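Long-range contacts in phosphatidylethanolamine-binding protein (PDB 2GZQ), which probably binds phosphatidylethanolamine or related phospholipids and anionic groups, as other members of its family do: residues C78-M83 with A103-K108; F142-V147 with K188-N193. One frame throughout, in Å; residues are numbered along the deposited sequence. Where two conformers were deposited one is given.

Interaction 1: residues C78-M83 with A103-K108; sequences CYILFM and AVSGIK
Phe82 turns the edge of its ring to Ala103: CD1 comes to 3.5 Å from Ala103 CB, which lies near the ring plane. On the same face of the sheet Ile80 meets Ser105, with CG1 anti to the backbone N (chi1 -178°), and this carries CD1 against the serine side chain, 3.8 Å from Ser105 OG; the hydroxyl itself bonds to Lys152 O. Tyr79, Leu81, Val104 and Ile107 point to the opposite face. Here Tyr79 and Ile107 cross at about a right angle, their CB atoms 3.9 Å apart, with Ile107 CG2 at the tyrosine ring edge, while Ile107 CD1 reaches along to Leu81 CB. The two strands are antiparallel neighbours in the mixed sheet of the phosphatidylethanolamine-binding fold, and a G1 beta bulge interrupts their pairing: Gly106 and Ile107 both face Tyr79. Tyr79 O takes both N-H groups, Gly106 N at 3.0 Å and Ile107 N at 3.1 Å, the latter on a lone pair in the carbonyl plane. Gly106 has a positive phi (113°), at which a side chain would jam against the preceding carbonyl O. Beside it Cys78 tucks SG 3.4 Å from Gly106 CA, and the bent chain of Lys108 brings CD to 3.8 Å from Cys78 CB before NZ bonds to Tyr77 O.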
ATOM      1  N   CYS A  78       0.783 -14.674  -6.503  1.00  2.00           N
ATOM      2  CA  CYS A  78       0.368 -14.249  -5.184  0.50  2.82           C
ATOM      3  C   CYS A  78       0.218 -12.733  -5.177  1.00  2.00           C
ATOM      4  O   CYS A  78       0.616 -12.038  -6.122  1.00  3.25           O
ATOM      5  CB  CYS A  78       1.344 -14.744  -4.121  0.50  3.41           C
ATOM      6  SG  CYS A  78       3.010 -14.216  -4.424  0.50  5.14           S
ATOM      7  N   TYR A  79      -0.413 -12.220  -4.137  1.00  2.00           N
ATOM      8  CA  TYR A  79      -0.458 -10.782  -3.961  1.00  2.00           C
ATOM      9  C   TYR A  79       0.772 -10.272  -3.250  1.00  2.56           C
ATOM     10  O   TYR A  79       1.323 -10.906  -2.352  1.00  2.51           O
ATOM     11  CB  TYR A  79      -1.688 -10.345  -3.158  1.00  3.71           C
ATOM     12  CG  TYR A  79      -3.039 -10.634  -3.803  1.00  3.42           C
ATOM     13  CD1 TYR A  79      -4.039 -11.224  -3.080  1.00  2.74           C
ATOM     14  CD2 TYR A  79      -3.292 -10.309  -5.120  1.00  2.90           C
ATOM     15  CE1 TYR A  79      -5.279 -11.487  -3.640  1.00  3.65           C
ATOM     16  CE2 TYR A  79      -4.528 -10.577  -5.698  1.00  3.64           C
ATOM     17  CZ  TYR A  79      -5.519 -11.152  -4.945  1.00  3.28           C
ATOM     18  OH  TYR A  79      -6.724 -11.401  -5.574  1.00  3.42           O
ATOM     19  N   ILE A  80       1.128  -9.068  -3.649  1.00  2.01           N
ATOM     20  CA  ILE A  80       2.072  -8.221  -2.922  1.00  2.00           C
ATOM     21  C   ILE A  80       1.358  -6.912  -2.610  1.00  2.00           C
ATOM     22  O   ILE A  80       0.694  -6.329  -3.476  1.00  2.85           O
ATOM     23  CB  ILE A  80       3.401  -8.024  -3.720  1.00  2.04           C
ATOM     24  CG1 ILE A  80       4.376  -7.171  -2.924  1.00  2.24           C
ATOM     25  CG2 ILE A  80       3.138  -7.507  -5.119  1.00  3.28           C
ATOM     26  CD1 ILE A  80       5.793  -7.164  -3.505  1.00  2.69           C
ATOM     27  N   LEU A  81       1.467  -6.475  -1.361  1.00  2.00           N
ATOM     28  CA  LEU A  81       0.725  -5.327  -0.852  1.00  2.00           C
ATOM     29  C   LEU A  81       1.714  -4.310  -0.316  1.00  2.00           C
ATOM     30  O   LEU A  81       2.587  -4.645   0.487  1.00  2.00           O
ATOM     31  CB  LEU A  81      -0.195  -5.810   0.269  1.00  2.00           C
ATOM     32  CG  LEU A  81      -1.036  -4.748   0.960  1.00  2.54           C
ATOM     33  CD1 LEU A  81      -1.930  -3.962   0.044  1.00  3.03           C
ATOM     34  CD2 LEU A  81      -1.880  -5.379   2.047  1.00  3.04           C
ATOM     35  N   PHE A  82       1.550  -3.067  -0.750  1.00  4.23           N
ATOM     36  CA  PHE A  82       2.347  -1.964  -0.267  1.00  5.83           C
ATOM     37  C   PHE A  82       1.401  -0.959   0.392  1.00  7.26           C
ATOM     38  O   PHE A  82       0.345  -0.646  -0.191  1.00  9.99           O
ATOM     39  CB  PHE A  82       3.056  -1.229  -1.424  1.00  7.34           C
ATOM     40  CG  PHE A  82       4.051  -2.049  -2.204  1.00  6.11           C
ATOM     41  CD1 PHE A  82       4.908  -2.941  -1.605  1.00  8.12           C
ATOM     42  CD2 PHE A  82       4.155  -1.909  -3.582  1.00 10.41           C
ATOM     43  CE1 PHE A  82       5.825  -3.649  -2.360  1.00  4.54           C
ATOM     44  CE2 PHE A  82       5.071  -2.594  -4.298  1.00 11.05           C
ATOM     45  CZ  PHE A  82       5.891  -3.476  -3.714  1.00  7.02           C
HETATM   46  N   MSE A  83       1.777  -0.409   1.538  1.00  6.43           N
HETATM   47  CA  MSE A  83       1.126   0.748   2.053  0.50  9.57           C
HETATM   48  C   MSE A  83       2.093   1.925   2.019  1.00  5.34           C
HETATM   49  O   MSE A  83       3.245   1.804   2.464  1.00  5.18           O
HETATM   50  CB  MSE A  83       0.732   0.423   3.458  0.50  8.04           C
HETATM   51  CG  MSE A  83       0.072   1.518   4.160  0.50  5.12           C
HETATM   52 SE   MSE A  83       0.174   1.034   5.973  0.30  6.35          SE
HETATM   53  CE  MSE A  83      -0.549   2.651   6.756  0.50  7.72           C
ATOM     54  N   ALA A 103       5.433  -3.469   3.335  1.00  2.55           N
ATOM     55  CA  ALA A 103       5.453  -4.283   2.121  1.00  3.20           C
ATOM     56  C   ALA A 103       5.458  -5.740   2.484  1.00  2.73           C
ATOM     57  O   ALA A 103       6.372  -6.221   3.163  1.00  2.98           O
ATOM     58  CB  ALA A 103       6.675  -3.983   1.260  1.00  3.47           C
ATOM     59  N   VAL A 104       4.455  -6.475   2.020  1.00  3.04           N
ATOM     60  CA  VAL A 104       4.338  -7.896   2.298  1.00  2.36           C
ATOM     61  C   VAL A 104       3.989  -8.583   0.987  1.00  2.22           C
ATOM     62  O   VAL A 104       3.144  -8.127   0.233  1.00  2.87           O
ATOM     63  CB  VAL A 104       3.329  -8.177   3.437  1.00  3.11           C
ATOM     64  CG1 VAL A 104       1.945  -7.631   3.124  1.00  4.41           C
ATOM     65  CG2 VAL A 104       3.275  -9.643   3.769  1.00  4.08           C
ATOM     66  N   SER A 105       4.668  -9.697   0.731  1.00  3.03           N
ATOM     67  CA  SER A 105       4.570 -10.407  -0.526  1.00  3.63           C
ATOM     68  C   SER A 105       4.307 -11.883  -0.304  1.00  4.28           C
ATOM     69  O   SER A 105       4.801 -12.462   0.662  1.00  9.85           O
ATOM     70  CB  SER A 105       5.888 -10.180  -1.257  1.00  5.36           C
ATOM     71  OG  SER A 105       5.926 -10.793  -2.535  1.00  5.57           O
ATOM     72  N   GLY A 106       3.515 -12.518  -1.141  1.00  3.85           N
ATOM     73  CA  GLY A 106       3.282 -13.954  -1.015  1.00  4.07           C
ATOM     74  C   GLY A 106       1.882 -14.369  -0.629  1.00  2.93           C
ATOM     75  O   GLY A 106       1.626 -15.568  -0.435  1.00  4.27           O
ATOM     76  N   ILE A 107       0.985 -13.401  -0.509  1.00  3.29           N
ATOM     77  CA  ILE A 107      -0.393 -13.645  -0.035  1.00  3.66           C
ATOM     78  C   ILE A 107      -1.141 -14.534  -1.028  1.00  2.57           C
ATOM     79  O   ILE A 107      -1.161 -14.285  -2.220  1.00  2.62           O
ATOM     80  CB  ILE A 107      -1.188 -12.312   0.133  1.00  5.74           C
ATOM     81  CG1 ILE A 107      -0.470 -11.336   1.092  1.00  6.41           C
ATOM     82  CG2 ILE A 107      -2.599 -12.575   0.567  1.00 12.14           C
ATOM     83  CD1 ILE A 107      -0.748  -9.867   0.844  1.00  9.08           C
ATOM     84  N   LYS A 108      -1.728 -15.603  -0.528  1.00  3.34           N
ATOM     85  CA  LYS A 108      -2.478 -16.579  -1.317  1.00  4.93           C
ATOM     86  C   LYS A 108      -3.968 -16.626  -0.931  1.00  4.74           C
ATOM     87  O   LYS A 108      -4.783 -17.135  -1.698  1.00  8.70           O
ATOM     88  CB  LYS A 108      -1.903 -17.994  -1.136  1.00  6.88           C
ATOM     89  CG  LYS A 108      -0.514 -18.184  -1.665  1.00  9.89           C
ATOM     90  CD  LYS A 108      -0.440 -17.956  -3.167  1.00 11.82           C
ATOM     91  CE  LYS A 108      -1.179 -19.026  -3.948  1.00 11.55           C
ATOM     92  NZ  LYS A 108      -1.206 -18.861  -5.441  1.00 13.80           N
TER

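Interaction 2: residues F142-V147 with K188-N193; sequences FILSLV and KIVGFN
Phe142 and Asn193 pair at one end of the backbone ladder through two hydrogen bonds; the one from Phe142 N to Asn193 O is 2.8 Å long, and the same oxygen lies at the edge of the Phe142 ring, in its plane. At the other end Leu146 and Lys188 form a second such pair, short from Leu146 N to Lys188 O and longer, 3.3 Å, from Lys188 N to Leu146 O. Between them Leu144 O accepts twice, from Val190 N at 2.8 Å in an almost straight bond (172° at the hydrogen) and from Gly191 N in a more bent one. Leu144 N in turn reaches Gly191 O from well above the carbonyl plane, not on a lone pair.

CA-H...O contacts supplement the ladder, from Phe192 CA to Phe142 O and from Ser145 CA to Lys188 O.

Apolar contacts line both faces. On one, Ile143 sets CG1 in the plane of the Phe192 ring at its edge, 3.8 Å from CE2; with CG anti to the backbone N (chi1 -172°), that ring leans toward the partner strand, CD2 3.3 Å from Phe142 O. Ile143 CG2 also meets Ile189 CG1, at 4.3 Å, and helix 178-184 covers this face through Ile182. On the other, Val190 divides its methyls: CG1 meets Leu146 CG at 4.0 Å, the two side chains roughly perpendicular, and CG2 meets Leu144 CD2.

The polar ends of Lys188 and Asn193 find their partners outside the two strands. Lys188 NZ makes a salt bridge with Asp34, and the Asn193 amide bonds to Met39 O and His51 N.

With Val190 and Gly191 both opposite Leu144, the arrangement is a classic beta bulge in an antiparallel strand pair of the large mixed sheet of the phosphatidylethanolamine-binding fold.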
ATOM      1  N   PHE A 142      -3.057   1.938  -0.153  1.00  4.60           N
ATOM      2  CA  PHE A 142      -2.751   0.518  -0.174  1.00  4.34           C
ATOM      3  C   PHE A 142      -2.851   0.043  -1.610  1.00  4.31           C
ATOM      4  O   PHE A 142      -3.906   0.139  -2.212  1.00  4.80           O
ATOM      5  CB  PHE A 142      -3.747  -0.247   0.696  1.00  4.67           C
ATOM      6  CG  PHE A 142      -3.673   0.077   2.166  1.00  5.19           C
ATOM      7  CD1 PHE A 142      -4.240   1.222   2.654  1.00  6.03           C
ATOM      8  CD2 PHE A 142      -3.052  -0.779   3.047  1.00  5.91           C
ATOM      9  CE1 PHE A 142      -4.211   1.504   4.011  1.00  8.41           C
ATOM     10  CE2 PHE A 142      -3.011  -0.492   4.415  1.00  7.28           C
ATOM     11  CZ  PHE A 142      -3.574   0.656   4.861  1.00  7.88           C
ATOM     12  N   ILE A 143      -1.764  -0.492  -2.160  1.00  4.52           N
ATOM     13  CA  ILE A 143      -1.711  -0.940  -3.539  1.00  3.68           C
ATOM     14  C   ILE A 143      -1.475  -2.455  -3.556  1.00  5.18           C
ATOM     15  O   ILE A 143      -0.510  -2.956  -2.962  1.00  5.22           O
ATOM     16  CB  ILE A 143      -0.563  -0.266  -4.299  1.00  5.09           C
ATOM     17  CG1 ILE A 143      -0.659   1.264  -4.236  1.00  5.97           C
ATOM     18  CG2 ILE A 143      -0.531  -0.756  -5.741  1.00  5.18           C
ATOM     19  CD1 ILE A 143       0.609   1.985  -4.594  1.00  8.68           C
ATOM     20  N   LEU A 144      -2.361  -3.157  -4.230  1.00  4.25           N
ATOM     21  CA  LEU A 144      -2.335  -4.599  -4.334  1.00  4.61           C
ATOM     22  C   LEU A 144      -1.978  -5.020  -5.739  1.00  4.53           C
ATOM     23  O   LEU A 144      -2.616  -4.543  -6.701  1.00  5.18           O
ATOM     24  CB  LEU A 144      -3.724  -5.164  -3.995  1.00  5.43           C
ATOM     25  CG  LEU A 144      -3.818  -6.659  -3.797  1.00  5.56           C
ATOM     26  CD1 LEU A 144      -3.127  -7.080  -2.508  1.00  6.73           C
ATOM     27  CD2 LEU A 144      -5.296  -7.121  -3.840  1.00  6.13           C
ATOM     28  N   SER A 145      -0.947  -5.864  -5.874  1.00  4.12           N
ATOM     29  CA  SER A 145      -0.453  -6.292  -7.175  1.00  4.54           C
ATOM     30  C   SER A 145      -0.251  -7.800  -7.172  1.00  3.78           C
ATOM     31  O   SER A 145      -0.186  -8.434  -6.128  1.00  4.70           O
ATOM     32  CB  SER A 145       0.878  -5.596  -7.506  1.00  4.73           C
ATOM     33  OG  SER A 145       0.752  -4.203  -7.470  1.00  5.31           O
ATOM     34  N   LEU A 146      -0.138  -8.376  -8.355  1.00  4.33           N
ATOM     35  CA  LEU A 146       0.218  -9.776  -8.552  1.00  4.19           C
ATOM     36  C   LEU A 146       1.696  -9.915  -8.872  1.00  4.20           C
ATOM     37  O   LEU A 146       2.248  -9.176  -9.695  1.00  5.72           O
ATOM     38  CB  LEU A 146      -0.546 -10.354  -9.752  1.00  5.43           C
ATOM     39  CG  LEU A 146      -2.047 -10.553  -9.496  1.00  8.69           C
ATOM     40  CD1 LEU A 146      -2.636 -11.064 -10.810  1.00  8.52           C
ATOM     41  CD2 LEU A 146      -2.337 -11.490  -8.355  1.00 11.51           C
ATOM     42  N   VAL A 147       2.307 -10.891  -8.235  1.00  3.63           N
ATOM     43  CA  VAL A 147       3.666 -11.311  -8.480  1.00  4.21           C
ATOM     44  C   VAL A 147       3.681 -12.825  -8.655  1.00  4.42           C
ATOM     45  O   VAL A 147       2.928 -13.545  -8.007  1.00  5.50           O
ATOM     46  CB  VAL A 147       4.611 -10.835  -7.321  1.00  5.20           C
ATOM     47  CG1 VAL A 147       4.207 -11.409  -5.988  1.00  6.85           C
ATOM     48  CG2 VAL A 147       6.054 -11.172  -7.596  1.00  7.76           C
ATOM     49  N   LYS A 188       1.568  -6.753 -11.792  1.00  2.01           N
ATOM     50  CA  LYS A 188       0.291  -6.225 -12.298  1.00  2.95           C
ATOM     51  C   LYS A 188      -0.511  -5.644 -11.132  1.00  2.00           C
ATOM     52  O   LYS A 188      -0.866  -6.391 -10.217  1.00  2.00           O
ATOM     53  CB  LYS A 188      -0.539  -7.323 -12.991  1.00  2.60           C
ATOM     54  CG  LYS A 188      -1.846  -6.801 -13.534  1.00  2.00           C
ATOM     55  CD  LYS A 188      -2.761  -7.905 -14.052  1.00  4.78           C
ATOM     56  CE  LYS A 188      -4.143  -7.316 -14.382  1.00  7.52           C
ATOM     57  NZ  LYS A 188      -4.220  -6.815 -15.770  1.00  9.39           N
ATOM     58  N   ILE A 189      -0.856  -4.359 -11.169  1.00  2.00           N
ATOM     59  CA  ILE A 189      -1.707  -3.779 -10.144  1.00  2.00           C
ATOM     60  C   ILE A 189      -3.114  -4.298 -10.337  1.00  2.00           C
ATOM     61  O   ILE A 189      -3.653  -4.287 -11.444  1.00  2.00           O
ATOM     62  CB  ILE A 189      -1.719  -2.248 -10.256  1.00  2.67           C
ATOM     63  CG1 ILE A 189      -0.321  -1.710  -9.932  1.00  3.40           C
ATOM     64  CG2 ILE A 189      -2.757  -1.647  -9.328  1.00  3.51           C
ATOM     65  CD1 ILE A 189      -0.085  -0.303 -10.400  1.00  5.78           C
ATOM     66  N   VAL A 190      -3.736  -4.751  -9.253  1.00  2.00           N
ATOM     67  CA  VAL A 190      -5.098  -5.303  -9.305  1.00  2.00           C
ATOM     68  C   VAL A 190      -6.093  -4.754  -8.285  1.00  2.00           C
ATOM     69  O   VAL A 190      -7.271  -4.967  -8.426  1.00  2.00           O
ATOM     70  CB  VAL A 190      -5.098  -6.832  -9.252  1.00  2.00           C
ATOM     71  CG1 VAL A 190      -4.346  -7.462 -10.420  1.00  2.00           C
ATOM     72  CG2 VAL A 190      -4.543  -7.350  -7.902  1.00  2.00           C
ATOM     73  N   GLY A 191      -5.603  -4.007  -7.302  1.00  2.00           N
ATOM     74  CA  GLY A 191      -6.468  -3.463  -6.273  1.00  2.00           C
ATOM     75  C   GLY A 191      -5.871  -2.246  -5.633  1.00  2.00           C
ATOM     76  O   GLY A 191      -4.668  -2.018  -5.663  1.00  2.00           O
ATOM     77  N   PHE A 192      -6.744  -1.449  -5.027  1.00  2.00           N
ATOM     78  CA  PHE A 192      -6.338  -0.196  -4.397  1.00  2.00           C
ATOM     79  C   PHE A 192      -7.351   0.213  -3.343  1.00  2.10           C
ATOM     80  O   PHE A 192      -8.565   0.055  -3.545  1.00  4.06           O
ATOM     81  CB  PHE A 192      -6.242   0.912  -5.440  1.00  2.00           C
ATOM     82  CG  PHE A 192      -5.656   2.185  -4.898  1.00  2.00           C
ATOM     83  CD1 PHE A 192      -6.462   3.303  -4.615  1.00  2.00           C
ATOM     84  CD2 PHE A 192      -4.302   2.282  -4.650  1.00  2.00           C
ATOM     85  CE1 PHE A 192      -5.917   4.455  -4.088  1.00  2.07           C
ATOM     86  CE2 PHE A 192      -3.768   3.435  -4.114  1.00  2.00           C
ATOM     87  CZ  PHE A 192      -4.582   4.520  -3.835  1.00  2.00           C
ATOM     88  N   ASN A 193      -6.880   0.779  -2.237  1.00  2.00           N
ATOM     89  CA  ASN A 193      -7.785   1.495  -1.326  1.00  2.00           C
ATOM     90  C   ASN A 193      -6.971   2.562  -0.654  1.00  2.00           C
ATOM     91  O   ASN A 193      -5.739   2.538  -0.660  1.00  2.00           O
ATOM     92  CB  ASN A 193      -8.407   0.529  -0.303  1.00  2.00           C
ATOM     93  CG  ASN A 193      -9.780   0.940   0.144  1.00  2.00           C
ATOM     94  OD1 ASN A 193     -10.134   2.149   0.144  1.00  2.36           O
ATOM     95  ND2 ASN A 193     -10.565  -0.060   0.564  1.00  4.02           N
TER

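From the N terminus, strand 77-85 comes first and strand 99-107 returns beside it, so interaction 1 closes a loop of 19 residues between its segments. Strand 138-148 follows, and after helices 171-174 and 178-184 the chain comes back as strand 188-198, where interaction 2 closes a loop of 40. The two loops follow in series, neither nesting nor crossing. In space they join through strands 77-85 and 138-148, which are neighbours: Cys78 N probably donates a hydrogen bond to Val147 O (2.9 Å), and Tyr79 CE2 packs 3.6 Å from Leu146 CD2. Together they hold the four middle strands of the six-stranded sheet, in the order 188-198, 138-148, 77-85, 99-107.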